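Long-range contact in beta-mannosidase (Trichoderma harzianum, PDB 4CVU), which probably hydrolyses terminal beta-D-mannose residues from the non-reducing ends of mannosides, as a fungal beta-mannosidase of glycoside hydrolase family 2: residues Gly126-Asp138 against Lys461-Arg473. Sequence-based numbering, arbitrary orientation.
Sequences GTPDNQFRQWFYD and KANVVGEITYNVR. With NA (sodium ion), chain B; MAN (alpha-D-mannopyranose), chain E; MAN (alpha-D-mannopyranose), chain C; MAN (alpha-D-mannopyranose), chain D.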
ATOM      1  N   GLY A 126      26.762 -29.456  16.992  1.00 52.38           N
ATOM      2  CA  GLY A 126      27.531 -28.576  16.110  1.00 52.01           C
ATOM      3  C   GLY A 126      27.222 -27.101  16.250  1.00 50.59           C
ATOM      4  O   GLY A 126      26.134 -26.740  16.663  1.00 51.42           O
ATOM      5  N   THR A 127      28.195 -26.256  15.915  1.00 49.93           N
ATOM      6  CA  THR A 127      28.020 -24.805  15.987  1.00 51.36           C
ATOM      7  C   THR A 127      28.527 -24.113  14.718  1.00 49.17           C
ATOM      8  O   THR A 127      29.542 -23.406  14.765  1.00 46.93           O
ATOM      9  CB  THR A 127      28.699 -24.179  17.235  1.00 52.15           C
ATOM     10  OG1 THR A 127      30.086 -24.513  17.270  1.00 52.45           O
ATOM     11  CG2 THR A 127      28.028 -24.651  18.500  1.00 53.89           C
ATOM     12  N   PRO A 128      27.802 -24.314  13.584  1.00 47.22           N
ATOM     13  CA  PRO A 128      28.168 -23.759  12.275  1.00 47.00           C
ATOM     14  C   PRO A 128      28.328 -22.237  12.285  1.00 45.47           C
ATOM     15  O   PRO A 128      27.574 -21.528  12.970  1.00 45.83           O
ATOM     16  CB  PRO A 128      27.002 -24.159  11.351  1.00 46.65           C
ATOM     17  CG  PRO A 128      26.050 -24.976  12.145  1.00 47.56           C
ATOM     18  CD  PRO A 128      26.605 -25.174  13.525  1.00 46.94           C
ATOM     19  N   ASP A 129      29.297 -21.733  11.533  1.00 45.15           N
ATOM     20  CA  ASP A 129      29.491 -20.285  11.422  1.00 44.56           C
ATOM     21  C   ASP A 129      29.903 -19.815  10.031  1.00 42.68           C
ATOM     22  O   ASP A 129      30.762 -18.954   9.888  1.00 42.11           O
ATOM     23  CB  ASP A 129      30.514 -19.831  12.450  1.00 46.40           C
ATOM     24  CG  ASP A 129      31.880 -20.479  12.246  1.00 47.95           C
ATOM     25  OD1 ASP A 129      32.006 -21.436  11.445  1.00 44.57           O
ATOM     26  OD2 ASP A 129      32.824 -19.994  12.891  1.00 50.18           O
ATOM     27  N   ASN A 130      29.287 -20.393   9.009  1.00 41.66           N
ATOM     28  CA  ASN A 130      29.555 -19.995   7.625  1.00 42.29           C
ATOM     29  C   ASN A 130      28.365 -20.280   6.748  1.00 39.20           C
ATOM     30  O   ASN A 130      27.999 -21.432   6.518  1.00 40.47           O
ATOM     31  CB  ASN A 130      30.810 -20.703   7.072  1.00 41.43           C
ATOM     32  CG  ASN A 130      31.354 -20.033   5.808  1.00 42.03           C
ATOM     33  OD1 ASN A 130      30.596 -19.650   4.906  1.00 43.17           O
ATOM     34  ND2 ASN A 130      32.667 -19.918   5.718  1.00 42.17           N
ATOM     35  N   GLN A 131      27.762 -19.219   6.236  1.00 39.60           N
ATOM     36  CA  GLN A 131      26.649 -19.343   5.315  1.00 39.21           C
ATOM     37  C   GLN A 131      27.000 -20.182   4.092  1.00 39.33           C
ATOM     38  O   GLN A 131      26.149 -20.854   3.556  1.00 38.97           O
ATOM     39  CB  GLN A 131      26.217 -17.941   4.839  1.00 38.82           C
ATOM     40  CG  GLN A 131      25.022 -17.940   3.925  1.00 38.52           C
ATOM     41  CD  GLN A 131      24.506 -16.542   3.522  1.00 36.26           C
ATOM     42  OE1 GLN A 131      25.000 -15.485   3.934  1.00 36.19           O
ATOM     43  NE2 GLN A 131      23.539 -16.560   2.654  1.00 37.77           N
ATOM     44  N   PHE A 132      28.256 -20.097   3.644  1.00 38.73           N
ATOM     45  CA  PHE A 132      28.694 -20.624   2.359  1.00 38.18           C
ATOM     46  C   PHE A 132      29.282 -22.059   2.415  1.00 40.88           C
ATOM     47  O   PHE A 132      29.924 -22.479   1.439  1.00 39.89           O
ATOM     48  CB  PHE A 132      29.761 -19.675   1.776  1.00 37.52           C
ATOM     49  CG  PHE A 132      29.370 -18.225   1.822  1.00 38.63           C
ATOM     50  CD1 PHE A 132      28.135 -17.822   1.358  1.00 38.25           C
ATOM     51  CD2 PHE A 132      30.254 -17.272   2.293  1.00 40.05           C
ATOM     52  CE1 PHE A 132      27.769 -16.475   1.411  1.00 40.24           C
ATOM     53  CE2 PHE A 132      29.903 -15.923   2.344  1.00 40.97           C
ATOM     54  CZ  PHE A 132      28.669 -15.521   1.884  1.00 39.29           C
ATOM     55  N   ARG A 133      29.039 -22.793   3.517  1.00 41.19           N
ATOM     56  CA  ARG A 133      29.579 -24.156   3.721  1.00 41.87           C
ATOM     57  C   ARG A 133      28.508 -25.216   3.917  1.00 42.43           C
ATOM     58  O   ARG A 133      27.452 -24.957   4.487  1.00 40.16           O
ATOM     59  CB  ARG A 133      30.540 -24.211   4.923  1.00 41.25           C
ATOM     60  CG  ARG A 133      31.900 -23.625   4.621  1.00 40.70           C
ATOM     61  CD  ARG A 133      32.816 -23.591   5.809  1.00 42.00           C
ATOM     62  NE  ARG A 133      33.450 -24.885   6.117  1.00 40.83           N
ATOM     63  CZ  ARG A 133      34.231 -25.097   7.167  1.00 41.32           C
ATOM     64  NH1 ARG A 133      34.484 -24.110   8.021  1.00 42.41           N
ATOM     65  NH2 ARG A 133      34.769 -26.299   7.375  1.00 41.81           N
ATOM     66  N   GLN A 134      28.823 -26.423   3.429  1.00 42.52           N
ATOM     67  CA  GLN A 134      28.034 -27.606   3.702  1.00 43.63           C
ATOM     68  C   GLN A 134      28.546 -28.158   5.022  1.00 46.85           C
ATOM     69  O   GLN A 134      29.765 -28.391   5.178  1.00 47.45           O
ATOM     70  CB  GLN A 134      28.251 -28.641   2.606  1.00 46.29           C
ATOM     71  CG  GLN A 134      27.509 -29.959   2.775  1.00 46.90           C
ATOM     72  CD  GLN A 134      27.750 -30.882   1.592  1.00 47.10           C
ATOM     73  OE1 GLN A 134      28.903 -31.151   1.239  1.00 46.94           O
ATOM     74  NE2 GLN A 134      26.671 -31.394   0.991  1.00 45.23           N
ATOM     75  N   TRP A 135      27.633 -28.350   5.972  1.00 46.05           N
ATOM     76  CA  TRP A 135      28.006 -28.874   7.277  1.00 48.83           C
ATOM     77  C   TRP A 135      27.417 -30.264   7.441  1.00 49.56           C
ATOM     78  O   TRP A 135      26.299 -30.517   7.001  1.00 48.53           O
ATOM     79  CB  TRP A 135      27.495 -27.946   8.394  1.00 48.38           C
ATOM     80  CG  TRP A 135      28.031 -26.522   8.342  1.00 45.68           C
ATOM     81  CD1 TRP A 135      27.362 -25.406   7.889  1.00 46.22           C
ATOM     82  CD2 TRP A 135      29.317 -26.055   8.782  1.00 46.41           C
ATOM     83  NE1 TRP A 135      28.156 -24.292   8.018  1.00 44.56           N
ATOM     84  CE2 TRP A 135      29.360 -24.662   8.559  1.00 45.69           C
ATOM     85  CE3 TRP A 135      30.431 -26.672   9.363  1.00 47.22           C
ATOM     86  CZ2 TRP A 135      30.479 -23.889   8.872  1.00 46.19           C
ATOM     87  CZ3 TRP A 135      31.533 -25.892   9.676  1.00 48.34           C
ATOM     88  CH2 TRP A 135      31.550 -24.521   9.431  1.00 47.55           C
ATOM     89  N   PHE A 136      28.173 -31.159   8.082  1.00 50.92           N
ATOM     90  CA  PHE A 136      27.691 -32.506   8.400  1.00 50.89           C
ATOM     91  C   PHE A 136      28.170 -32.974   9.785  1.00 52.66           C
ATOM     92  O   PHE A 136      29.298 -32.731  10.178  1.00 49.22           O
ATOM     93  CB  PHE A 136      28.125 -33.503   7.339  1.00 52.66           C
ATOM     94  CG  PHE A 136      29.561 -33.355   6.929  1.00 51.83           C
ATOM     95  CD1 PHE A 136      29.916 -32.457   5.943  1.00 53.43           C
ATOM     96  CD2 PHE A 136      30.544 -34.095   7.541  1.00 53.52           C
ATOM     97  CE1 PHE A 136      31.225 -32.308   5.561  1.00 53.33           C
ATOM     98  CE2 PHE A 136      31.862 -33.946   7.171  1.00 55.62           C
ATOM     99  CZ  PHE A 136      32.198 -33.044   6.175  1.00 54.10           C
ATOM    100  N   TYR A 137      27.266 -33.622  10.515  1.00 53.37           N
ATOM    101  CA  TYR A 137      27.484 -33.978  11.907  1.00 54.09           C
ATOM    102  C   TYR A 137      27.014 -35.400  12.157  1.00 54.88           C
ATOM    103  O   TYR A 137      25.934 -35.787  11.739  1.00 54.49           O
ATOM    104  CB  TYR A 137      26.737 -33.010  12.824  1.00 53.99           C
ATOM    105  CG  TYR A 137      27.100 -31.551  12.616  1.00 53.33           C
ATOM    106  CD1 TYR A 137      28.347 -31.077  12.998  1.00 52.61           C
ATOM    107  CD2 TYR A 137      26.194 -30.647  12.047  1.00 52.06           C
ATOM    108  CE1 TYR A 137      28.710 -29.758  12.816  1.00 51.50           C
ATOM    109  CE2 TYR A 137      26.539 -29.315  11.868  1.00 51.68           C
ATOM    110  CZ  TYR A 137      27.802 -28.875  12.237  1.00 52.52           C
ATOM    111  OH  TYR A 137      28.165 -27.565  12.062  1.00 51.46           O
ATOM    112  N   ASP A 138      27.854 -36.182  12.830  1.00 57.17           N
ATOM    113  CA  ASP A 138      27.523 -37.561  13.183  1.00 58.79           C
ATOM    114  C   ASP A 138      26.706 -37.552  14.474  1.00 56.55           C
ATOM    115  O   ASP A 138      27.232 -37.240  15.533  1.00 59.72           O
ATOM    116  CB  ASP A 138      28.811 -38.378  13.345  1.00 58.91           C
ATOM    117  CG  ASP A 138      28.554 -39.890  13.422  1.00 63.43           C
ATOM    118  OD1 ASP A 138      27.461 -40.319  13.877  1.00 58.72           O
ATOM    119  OD2 ASP A 138      29.476 -40.647  13.019  1.00 62.64           O
ATOM    120  N   LYS A 461      40.821 -17.662   8.478  1.00 48.87           N
ATOM    121  CA  LYS A 461      41.332 -18.342   7.282  1.00 50.43           C
ATOM    122  C   LYS A 461      40.859 -19.788   7.173  1.00 47.12           C
ATOM    123  O   LYS A 461      40.418 -20.223   6.096  1.00 46.25           O
ATOM    124  CB  LYS A 461      42.845 -18.315   7.253  1.00 49.66           C
ATOM    125  CG  LYS A 461      43.458 -18.948   6.022  1.00 52.58           C
ATOM    126  CD  LYS A 461      44.955 -19.243   6.212  1.00 54.95           C
ATOM    127  CE  LYS A 461      45.769 -17.963   6.251  1.00 54.51           C
ATOM    128  NZ  LYS A 461      47.108 -18.191   6.843  1.00 54.44           N
ATOM    129  N   ALA A 462      40.968 -20.542   8.255  1.00 44.46           N
ATOM    130  CA  ALA A 462      40.538 -21.945   8.198  1.00 45.00           C
ATOM    131  C   ALA A 462      39.065 -22.022   7.736  1.00 41.72           C
ATOM    132  O   ALA A 462      38.721 -22.846   6.910  1.00 40.41           O
ATOM    133  CB  ALA A 462      40.726 -22.632   9.539  1.00 46.33           C
ATOM    134  N   ASN A 463      38.232 -21.114   8.251  1.00 41.02           N
ATOM    135  CA  ASN A 463      36.815 -21.054   7.885  1.00 41.59           C
ATOM    136  C   ASN A 463      36.666 -20.706   6.396  1.00 39.29           C
ATOM    137  O   ASN A 463      35.977 -21.387   5.669  1.00 39.12           O
ATOM    138  CB  ASN A 463      36.062 -20.024   8.760  1.00 41.18           C
ATOM    139  CG  ASN A 463      34.552 -20.225   8.754  1.00 39.92           C
ATOM    140  OD1 ASN A 463      34.033 -21.105   8.101  1.00 41.94           O
ATOM    141  ND2 ASN A 463      33.844 -19.384   9.483  1.00 42.22           N
ATOM    142  N   VAL A 464      37.384 -19.684   5.954  1.00 39.42           N
ATOM    143  CA  VAL A 464      37.384 -19.295   4.534  1.00 39.25           C
ATOM    144  C   VAL A 464      37.787 -20.471   3.647  1.00 39.04           C
ATOM    145  O   VAL A 464      37.173 -20.737   2.609  1.00 37.75           O
ATOM    146  CB  VAL A 464      38.323 -18.083   4.280  1.00 38.21           C
ATOM    147  CG1 VAL A 464      38.555 -17.899   2.797  1.00 40.50           C
ATOM    148  CG2 VAL A 464      37.720 -16.805   4.857  1.00 39.40           C
ATOM    149  N   VAL A 465      38.843 -21.192   4.049  1.00 40.30           N
ATOM    150  CA  VAL A 465      39.332 -22.329   3.263  1.00 39.89           C
ATOM    151  C   VAL A 465      38.261 -23.414   3.158  1.00 39.73           C
ATOM    152  O   VAL A 465      38.090 -24.012   2.104  1.00 40.44           O
ATOM    153  CB  VAL A 465      40.665 -22.887   3.860  1.00 43.69           C
ATOM    154  CG1 VAL A 465      40.960 -24.270   3.326  1.00 43.30           C
ATOM    155  CG2 VAL A 465      41.824 -21.919   3.575  1.00 43.55           C
ATOM    156  N   GLY A 466      37.505 -23.643   4.226  1.00 40.49           N
ATOM    157  CA  GLY A 466      36.366 -24.569   4.132  1.00 41.79           C
ATOM    158  C   GLY A 466      35.428 -24.085   3.020  1.00 41.63           C
ATOM    159  O   GLY A 466      34.989 -24.860   2.173  1.00 40.88           O
ATOM    160  N   GLU A 467      35.208 -22.779   3.020  1.00 40.40           N
ATOM    161  CA  GLU A 467      34.300 -22.116   2.064  1.00 42.39           C
ATOM    162  C   GLU A 467      34.829 -22.154   0.653  1.00 40.10           C
ATOM    163  O   GLU A 467      34.119 -22.591  -0.248  1.00 40.09           O
ATOM    164  CB  GLU A 467      34.021 -20.684   2.536  1.00 40.73           C
ATOM    165  CG  GLU A 467      33.735 -19.650   1.478  1.00 40.27           C
ATOM    166  CD  GLU A 467      33.555 -18.288   2.092  1.00 39.22           C
ATOM    167  OE1 GLU A 467      33.547 -18.191   3.333  1.00 38.76           O
ATOM    168  OE2 GLU A 467      33.423 -17.303   1.333  1.00 39.77           O
ATOM    169  N   ILE A 468      36.063 -21.694   0.432  1.00 40.24           N
ATOM    170  CA  ILE A 468      36.595 -21.700  -0.920  1.00 39.76           C
ATOM    171  C   ILE A 468      36.693 -23.116  -1.495  1.00 41.41           C
ATOM    172  O   ILE A 468      36.373 -23.319  -2.654  1.00 40.94           O
ATOM    173  CB  ILE A 468      37.973 -21.022  -1.025  1.00 40.02           C
ATOM    174  CG1 ILE A 468      37.925 -19.606  -0.458  1.00 40.10           C
ATOM    175  CG2 ILE A 468      38.423 -20.978  -2.459  1.00 40.18           C
ATOM    176  CD1 ILE A 468      36.852 -18.735  -1.059  1.00 40.99           C
ATOM    177  N   THR A 469      37.120 -24.079  -0.675  1.00 41.76           N
ATOM    178  CA  THR A 469      37.282 -25.464  -1.119  1.00 42.43           C
ATOM    179  C   THR A 469      35.948 -26.129  -1.502  1.00 42.24           C
ATOM    180  O   THR A 469      35.824 -26.752  -2.561  1.00 41.82           O
ATOM    181  CB  THR A 469      37.978 -26.322  -0.017  1.00 43.93           C
ATOM    182  OG1 THR A 469      39.261 -25.757   0.314  1.00 42.44           O
ATOM    183  CG2 THR A 469      38.161 -27.741  -0.503  1.00 44.88           C
ATOM    184  N   TYR A 470      34.944 -25.970  -0.656  1.00 42.59           N
ATOM    185  CA  TYR A 470      33.609 -26.507  -0.948  1.00 43.09           C
ATOM    186  C   TYR A 470      32.996 -25.918  -2.251  1.00 42.25           C
ATOM    187  O   TYR A 470      32.564 -26.635  -3.142  1.00 39.52           O
ATOM    188  CB  TYR A 470      32.664 -26.225   0.215  1.00 43.48           C
ATOM    189  CG  TYR A 470      31.229 -26.607  -0.100  1.00 44.27           C
ATOM    190  CD1 TYR A 470      30.891 -27.933  -0.318  1.00 44.66           C
ATOM    191  CD2 TYR A 470      30.224 -25.641  -0.217  1.00 43.43           C
ATOM    192  CE1 TYR A 470      29.596 -28.303  -0.621  1.00 44.70           C
ATOM    193  CE2 TYR A 470      28.910 -25.994  -0.512  1.00 43.02           C
ATOM    194  CZ  TYR A 470      28.596 -27.322  -0.714  1.00 44.95           C
ATOM    195  OH  TYR A 470      27.311 -27.707  -1.010  1.00 43.36           O
ATOM    196  N   ASN A 471      32.966 -24.591  -2.347  1.00 42.85           N
ATOM    197  CA  ASN A 471      32.320 -23.951  -3.500  1.00 41.43           C
ATOM    198  C   ASN A 471      33.094 -24.079  -4.821  1.00 40.89           C
ATOM    199  O   ASN A 471      32.467 -24.322  -5.857  1.00 39.17           O
ATOM    200  CB  ASN A 471      31.992 -22.522  -3.175  1.00 40.33           C
ATOM    201  CG  ASN A 471      30.860 -22.420  -2.185  1.00 39.77           C
ATOM    202  OD1 ASN A 471      29.708 -22.718  -2.507  1.00 39.69           O
ATOM    203  ND2 ASN A 471      31.183 -22.010  -0.954  1.00 40.77           N
ATOM    204  N   VAL A 472      34.427 -23.952  -4.792  1.00 40.88           N
ATOM    205  CA  VAL A 472      35.256 -24.201  -5.997  1.00 41.10           C
ATOM    206  C   VAL A 472      35.042 -25.625  -6.530  1.00 42.43           C
ATOM    207  O   VAL A 472      34.840 -25.823  -7.745  1.00 41.87           O
ATOM    208  CB  VAL A 472      36.756 -23.939  -5.756  1.00 42.81           C
ATOM    209  CG1 VAL A 472      37.604 -24.609  -6.831  1.00 44.59           C
ATOM    210  CG2 VAL A 472      37.060 -22.446  -5.744  1.00 41.65           C
ATOM    211  N   ARG A 473      35.069 -26.609  -5.629  1.00 42.90           N
ATOM    212  CA  ARG A 473      34.804 -28.019  -6.006  1.00 44.73           C
ATOM    213  C   ARG A 473      33.380 -28.226  -6.517  1.00 43.68           C
ATOM    214  O   ARG A 473      33.179 -28.898  -7.543  1.00 43.50           O
ATOM    215  CB  ARG A 473      35.081 -28.992  -4.840  1.00 44.69           C
ATOM    216  CG  ARG A 473      36.549 -29.156  -4.491  1.00 45.25           C
ATOM    217  CD  ARG A 473      36.748 -29.966  -3.206  1.00 45.33           C
ATOM    218  NE  ARG A 473      36.451 -31.405  -3.351  1.00 46.17           N
ATOM    219  CZ  ARG A 473      37.201 -32.260  -4.051  1.00 46.18           C
ATOM    220  NH1 ARG A 473      38.285 -31.840  -4.715  1.00 45.05           N
ATOM    221  NH2 ARG A 473      36.870 -33.547  -4.104  1.00 46.31           N
TER
HETATM  222 NA    NA B1026      35.280 -20.837  13.016  1.00 48.11          NA
HETATM  223  C1  MAN E  11      38.282 -31.026   4.943  1.00 50.78           C
HETATM  224  C2  MAN E  11      36.811 -30.886   5.297  1.00 51.48           C
HETATM  225  C3  MAN E  11      36.095 -30.074   4.223  1.00 50.78           C
HETATM  226  C4  MAN E  11      36.770 -28.727   4.021  1.00 50.84           C
HETATM  227  C5  MAN E  11      38.274 -28.916   3.804  1.00 52.18           C
HETATM  228  C6  MAN E  11      39.045 -27.603   3.805  1.00 51.37           C
HETATM  229  O2  MAN E  11      36.709 -30.212   6.523  1.00 51.00           O
HETATM  230  O3  MAN E  11      34.753 -29.920   4.579  1.00 51.31           O
HETATM  231  O4  MAN E  11      36.217 -28.121   2.857  1.00 51.09           O
HETATM  232  O5  MAN E  11      38.864 -29.745   4.802  1.00 52.76           O
HETATM  233  O6  MAN E  11      40.393 -27.840   3.400  1.00 49.86           O
HETATM  234  C1  MAN C  10      40.248 -31.325   2.348  1.00 50.39           C
HETATM  235  C2  MAN C  10      39.717 -32.213   3.451  1.00 51.78           C
HETATM  236  C3  MAN C  10      39.714 -33.659   2.974  1.00 50.69           C
HETATM  237  C4  MAN C  10      39.036 -33.786   1.596  1.00 51.01           C
HETATM  238  C5  MAN C  10      39.492 -32.720   0.613  1.00 49.76           C
HETATM  239  C6  MAN C  10      38.662 -32.751  -0.666  1.00 51.99           C
HETATM  240  O2  MAN C  10      38.381 -31.835   3.762  1.00 52.06           O
HETATM  241  O3  MAN C  10      39.002 -34.445   3.910  1.00 51.20           O
HETATM  242  O4  MAN C  10      39.351 -35.026   0.994  1.00 48.92           O
HETATM  243  O5  MAN C  10      39.435 -31.460   1.188  1.00 46.86           O
HETATM  244  O6  MAN C  10      37.283 -32.594  -0.421  1.00 53.40           O
HETATM  245  C1  MAN D   6      35.250 -17.053  17.835  1.00 58.95           C
HETATM  246  C2  MAN D   6      35.636 -16.198  16.630  1.00 61.67           C
HETATM  247  C3  MAN D   6      34.512 -16.227  15.591  1.00 61.06           C
HETATM  248  C4  MAN D   6      34.140 -17.674  15.243  1.00 60.45           C
HETATM  249  C5  MAN D   6      33.775 -18.428  16.528  1.00 61.52           C
HETATM  250  C6  MAN D   6      33.446 -19.903  16.292  1.00 62.79           C
HETATM  251  O2  MAN D   6      36.828 -16.683  16.038  1.00 62.78           O
HETATM  252  O3  MAN D   6      34.945 -15.541  14.448  1.00 57.99           O
HETATM  253  O4  MAN D   6      33.071 -17.707  14.335  1.00 52.76           O
HETATM  254  O5  MAN D   6      34.859 -18.355  17.434  1.00 59.15           O
HETATM  255  O6  MAN D   6      32.842 -20.474  17.433  1.00 64.09           O
HETATM  256  O   HOH W   1      27.379 -22.132  -0.783  1.00 39.31           O
HETATM  257  O   HOH W   2      33.994 -26.792   3.838  1.00 42.62           O
HETATM  258  O   HOH W   3      33.929 -22.334  13.794  1.00 45.95           O
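N463 gives both ends of its amide to the loop that precedes strand 135-138. Its ND2 donates to the backbone O of D129 (3.1 Å), while its OD1 accepts two bonds from opposite faces of the amide plane, one from N130 ND2 (3.0 Å) and one from R133 NH1. An asparagine suits a place that must donate and accept at once; an alanine here would probably leave the D129 carbonyl, the N130 amide and the R133 guanidinium each short of a partner. With CG anti to the backbone N (chi1 -163°), N130 sends ND2 to the helix, where its second hydrogen meets E467 OE1 on the anti side (3.1 Å). Its OD1 turns back to the backbone N of F132, 2.7 Å away, an Asx turn within the type I beta turn N130-R133. This turn joins the galactose-binding-like domain to helix 458-475, which belongs to the catalytic (beta/alpha)8 barrel expected of the family. E467 carries its carboxylate beside the F132 ring, and its OE2 is held by R192 and Y427. G466 leaves room for the R133 guanidinium, whose one face lies over G466 CA and whose other meets the W135 rim. R133 NE donates to a water that in turn donates to the G466 carbonyl and also bonds to O4 of a glycan mannose. One turn on, N471 ND2 donates to F132 O (2.7 Å) and to E467 O, and Q134 CB sits over the Y470 ring face, 3.8 Å from its centroid, while Q134 NE2 is satisfied by D110 and L229.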